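Local coordinates for alpha-actinin-like protein 1 (Schizosaccharomyces pombe, PDB 5BVR) that binds actin filaments and takes part in forming and organising the actin ring used in cytokinesis, this chain being its tandem calponin-homology actin-binding domain, at residues A[218-221]-A[222-226]; A[187-190]-A[191-195]. All blocks are in the same frame, centred on the assembly; numbering follows the deposited sequence. Where two conformers were deposited one is given.

From the N terminus, the chain passes through the first calponin-homology domain before it reaches either contact; both lie in the second. Interaction 2 comes first, a stretch of about two turns of helix 183-198, and interaction 1 follows on helix 217-234, so the two are in series and neither nests in nor crosses the other. Each closes only the short loop of a helical turn. Their centres are about 14 Å apart, and they meet where Tyr223 OH lies 3.4 Å from Phe191 CD1 and 4.0 Å from Ala194 CB. Through Tyr223 helix 217-234 packs on helix 183-198, while Thr222 and Met221 turn to helix 101-117 of the first domain.

Interaction 1: residues A[218-221]-A[222-226]; sequences RSIM and TYVAE
Residues 218-221 and 222-226 are successive turns of one alpha helix, joined by i to i+4 hydrogen bonds from Thr222 N to Arg218 O, Tyr223 N to Ser219 O, Val224 N to Ile220 O and Ala225 N to Met221 O. The bond from Val224 N to Ile220 O, 2.8 Å, is the straightest, with an N-H...O angle of 172°. Arg218 O is gripped twice: besides the amide of Thr222 it accepts from Thr222 OG1 at 2.8 Å, the two donors arriving from opposite faces of the carbonyl plane. With OG1 beside its own backbone N (chi1 -59°), the threonine folds its hydroxyl back onto the preceding turn. A buried threonine suits this place because the helix itself satisfies its polar atom, while its side chain also packs on Trp109 and Ile112 of helix 101-117. This helix, 217-234, is the last of the second calponin-homology domain, and here it faces the first domain across the interface of the tandem pair. Ile220 and Val224 share another side of the helix, their CG2 methyls meeting at 3.9 Å; Val224 CG2 also lies 3.3 Å from Ile220 O. These beta-branched chains fill the interior, where Val224 reaches Leu131 and Cys135 of helix 127-138. Ser219 OG bonds to Asp216, just ahead of the helix, and Tyr223 OH to Tyr227 one turn on. The extended side chain of Arg218 makes a cation-pi contact with Trp109, and the residue belongs with Asp216 to a bound zinc ion's site.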
# COMPACT_ATOMS: atom_id res chain seq x y z
N ARG A 218 -0.15 1.54 8.79
CA ARG A 218 -0.80 1.50 7.48
C ARG A 218 0.20 1.35 6.35
O ARG A 218 -0.06 0.65 5.39
CB ARG A 218 -1.65 2.75 7.31
CG ARG A 218 -2.85 2.76 8.25
CD ARG A 218 -3.67 4.06 8.20
NE ARG A 218 -4.85 3.90 9.04
CZ ARG A 218 -5.87 4.76 9.10
NH1 ARG A 218 -5.87 5.87 8.37
NH2 ARG A 218 -6.90 4.48 9.88
N SER A 219 1.36 2.01 6.46
CA SER A 219 2.39 1.86 5.46
C SER A 219 2.89 0.41 5.37
O SER A 219 3.07 -0.16 4.29
CB SER A 219 3.55 2.80 5.75
OG SER A 219 3.12 4.14 5.71
N ILE A 220 3.17 -0.19 6.52
CA ILE A 220 3.64 -1.56 6.56
C ILE A 220 2.58 -2.47 5.96
O ILE A 220 2.90 -3.33 5.12
CB ILE A 220 4.09 -1.99 7.98
CG1 ILE A 220 5.39 -1.27 8.32
CG2 ILE A 220 4.23 -3.51 8.07
CD1 ILE A 220 5.78 -1.41 9.77
N MET A 221 1.33 -2.32 6.37
CA MET A 221 0.26 -3.14 5.82
C MET A 221 0.18 -3.02 4.30
O MET A 221 -0.02 -4.01 3.60
CB MET A 221 -1.07 -2.74 6.39
CG MET A 221 -1.27 -3.12 7.86
SD MET A 221 -2.86 -2.59 8.53
CE MET A 221 -3.89 -3.54 7.42
N THR A 222 0.29 -1.81 3.80
CA THR A 222 0.21 -1.58 2.36
C THR A 222 1.29 -2.38 1.64
O THR A 222 1.02 -2.99 0.58
CB THR A 222 0.34 -0.08 2.03
OG1 THR A 222 -0.70 0.64 2.69
CG2 THR A 222 0.22 0.18 0.52
N TYR A 223 2.52 -2.35 2.16
CA TYR A 223 3.64 -3.02 1.54
C TYR A 223 3.53 -4.56 1.69
O TYR A 223 3.70 -5.30 0.71
CB TYR A 223 4.97 -2.48 2.12
CG TYR A 223 6.19 -3.13 1.53
CD1 TYR A 223 6.47 -3.08 0.17
CD2 TYR A 223 7.10 -3.77 2.34
CE1 TYR A 223 7.60 -3.70 -0.36
CE2 TYR A 223 8.23 -4.39 1.81
CZ TYR A 223 8.48 -4.35 0.48
OH TYR A 223 9.59 -4.97 -0.04
N VAL A 224 3.20 -5.03 2.89
CA VAL A 224 3.09 -6.47 3.13
C VAL A 224 1.98 -7.05 2.25
O VAL A 224 2.10 -8.19 1.76
CB VAL A 224 2.84 -6.75 4.60
CG1 VAL A 224 2.45 -8.22 4.82
CG2 VAL A 224 4.08 -6.41 5.41
N ALA A 225 0.90 -6.31 2.01
CA ALA A 225 -0.17 -6.80 1.12
C ALA A 225 0.38 -7.13 -0.27
O ALA A 225 -0.15 -8.03 -0.96
CB ALA A 225 -1.29 -5.76 1.00
N GLU A 226 1.42 -6.42 -0.72
CA GLU A 226 2.03 -6.72 -2.02
C GLU A 226 2.63 -8.12 -2.03
O GLU A 226 2.59 -8.81 -3.05
CB GLU A 226 3.13 -5.72 -2.43
CG GLU A 226 2.64 -4.28 -2.60
CD GLU A 226 1.90 -4.02 -3.90
OE1 GLU A 226 1.93 -4.88 -4.79
OE2 GLU A 226 1.31 -2.92 -4.01

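Interaction 2: residues A[187-190]-A[191-195]; sequences MQLA and FDIAQ
Met187 lies alongside Phe191, one helical turn on, and in the conformer given here, one of two deposited, its CG lies over one face of the ring. In that conformer CG sits 4.0 Å from the ring centroid in a CH-pi contact, offset toward the rim, while SD approaches obliquely, 3.6 Å from Phe191 CZ, as a Met-aromatic contact. Bends at chi2 (78°) and chi3 of Met187 keep the thioether beside the ring. An unbranched, flexible methionine can follow the aromatic surface in this way. Tyr223 and Phe161 each meet the phenylalanine edge-to-face, which places it in the hydrophobic core of the second calponin-homology domain, between helices 159-168 and 217-234. A serine in place of Phe191 would probably leave Met187 without the ring it lies on and open a gap beside Tyr223 and Phe161. Ala190, small enough for close helix packing, touches Phe161, Cys162 and Ile165. Nearer the surface, Leu189 and Ile193 run side by side, with Leu189 CG 3.7 Å from Ile193 CD1. Backbone bonds such as that from Ile193 N to Leu189 O hold the turns together beneath them. At the polar edge Gln188 NE2 donates to Asp192 OD1 at 2.9 Å, on the syn side but 34° out of the carboxylate plane, and more weakly to OD2 at 3.3 Å. The amide and carboxylate planes stand 44° apart. Asp192 OD1 also forms a salt bridge with Arg202, so the neutral glutamine adds a second donor to an oxygen that already faces a positive charge, a setting likely to favour the ionised carboxylate.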
# COMPACT_ATOMS: atom_id res chain seq x y z
N MET A 187 17.04 -6.07 5.97
CA MET A 187 15.89 -5.32 5.43
C MET A 187 16.14 -4.95 3.97
O MET A 187 15.28 -5.11 3.09
CB MET A 187 15.65 -4.04 6.24
CG MET A 187 14.31 -3.34 5.96
SD MET A 187 12.94 -4.15 6.79
CE MET A 187 13.26 -3.67 8.50
N GLN A 188 17.31 -4.39 3.72
CA GLN A 188 17.67 -3.96 2.38
C GLN A 188 17.67 -5.15 1.42
O GLN A 188 17.14 -5.07 0.30
CB GLN A 188 19.05 -3.30 2.42
CG GLN A 188 19.51 -2.75 1.08
CD GLN A 188 18.74 -1.52 0.67
OE1 GLN A 188 18.71 -0.53 1.40
NE2 GLN A 188 18.09 -1.59 -0.49
N LEU A 189 18.24 -6.26 1.87
CA LEU A 189 18.27 -7.49 1.06
C LEU A 189 16.85 -7.92 0.66
O LEU A 189 16.57 -8.15 -0.52
CB LEU A 189 18.97 -8.60 1.85
CG LEU A 189 19.17 -9.91 1.10
CD1 LEU A 189 20.20 -9.75 -0.01
CD2 LEU A 189 19.58 -11.01 2.08
N ALA A 190 15.97 -8.01 1.65
CA ALA A 190 14.59 -8.42 1.38
C ALA A 190 13.92 -7.47 0.40
O ALA A 190 13.31 -7.91 -0.57
CB ALA A 190 13.80 -8.49 2.67
N PHE A 191 14.01 -6.16 0.63
CA PHE A 191 13.34 -5.21 -0.24
C PHE A 191 13.88 -5.33 -1.66
O PHE A 191 13.11 -5.23 -2.62
CB PHE A 191 13.50 -3.78 0.26
CG PHE A 191 12.75 -3.47 1.53
CD1 PHE A 191 12.05 -4.45 2.24
CD2 PHE A 191 12.72 -2.17 2.00
CE1 PHE A 191 11.35 -4.10 3.42
CE2 PHE A 191 12.04 -1.84 3.16
CZ PHE A 191 11.35 -2.81 3.85
N ASP A 192 15.19 -5.52 -1.79
CA ASP A 192 15.84 -5.62 -3.11
C ASP A 192 15.42 -6.89 -3.84
O ASP A 192 15.07 -6.86 -5.02
CB ASP A 192 17.36 -5.63 -2.95
CG ASP A 192 17.94 -4.29 -2.59
OD1 ASP A 192 17.22 -3.27 -2.67
OD2 ASP A 192 19.14 -4.25 -2.22
N ILE A 193 15.45 -8.01 -3.15
CA ILE A 193 15.07 -9.28 -3.76
C ILE A 193 13.59 -9.28 -4.14
O ILE A 193 13.24 -9.70 -5.24
CB ILE A 193 15.40 -10.45 -2.84
CG1 ILE A 193 16.92 -10.59 -2.71
CG2 ILE A 193 14.80 -11.73 -3.37
CD1 ILE A 193 17.34 -11.58 -1.64
N ALA A 194 12.73 -8.82 -3.23
CA ALA A 194 11.30 -8.69 -3.52
C ALA A 194 11.06 -7.91 -4.81
O ALA A 194 10.27 -8.31 -5.67
CB ALA A 194 10.60 -8.02 -2.36
N GLN A 195 11.76 -6.79 -4.95
CA GLN A 195 11.57 -5.96 -6.14
C GLN A 195 12.17 -6.60 -7.38
O GLN A 195 11.49 -6.73 -8.41
CB GLN A 195 12.16 -4.57 -5.91
CG GLN A 195 11.84 -3.57 -6.99
CD GLN A 195 12.84 -3.60 -8.11
OE1 GLN A 195 14.05 -3.48 -7.89
NE2 GLN A 195 12.35 -3.77 -9.34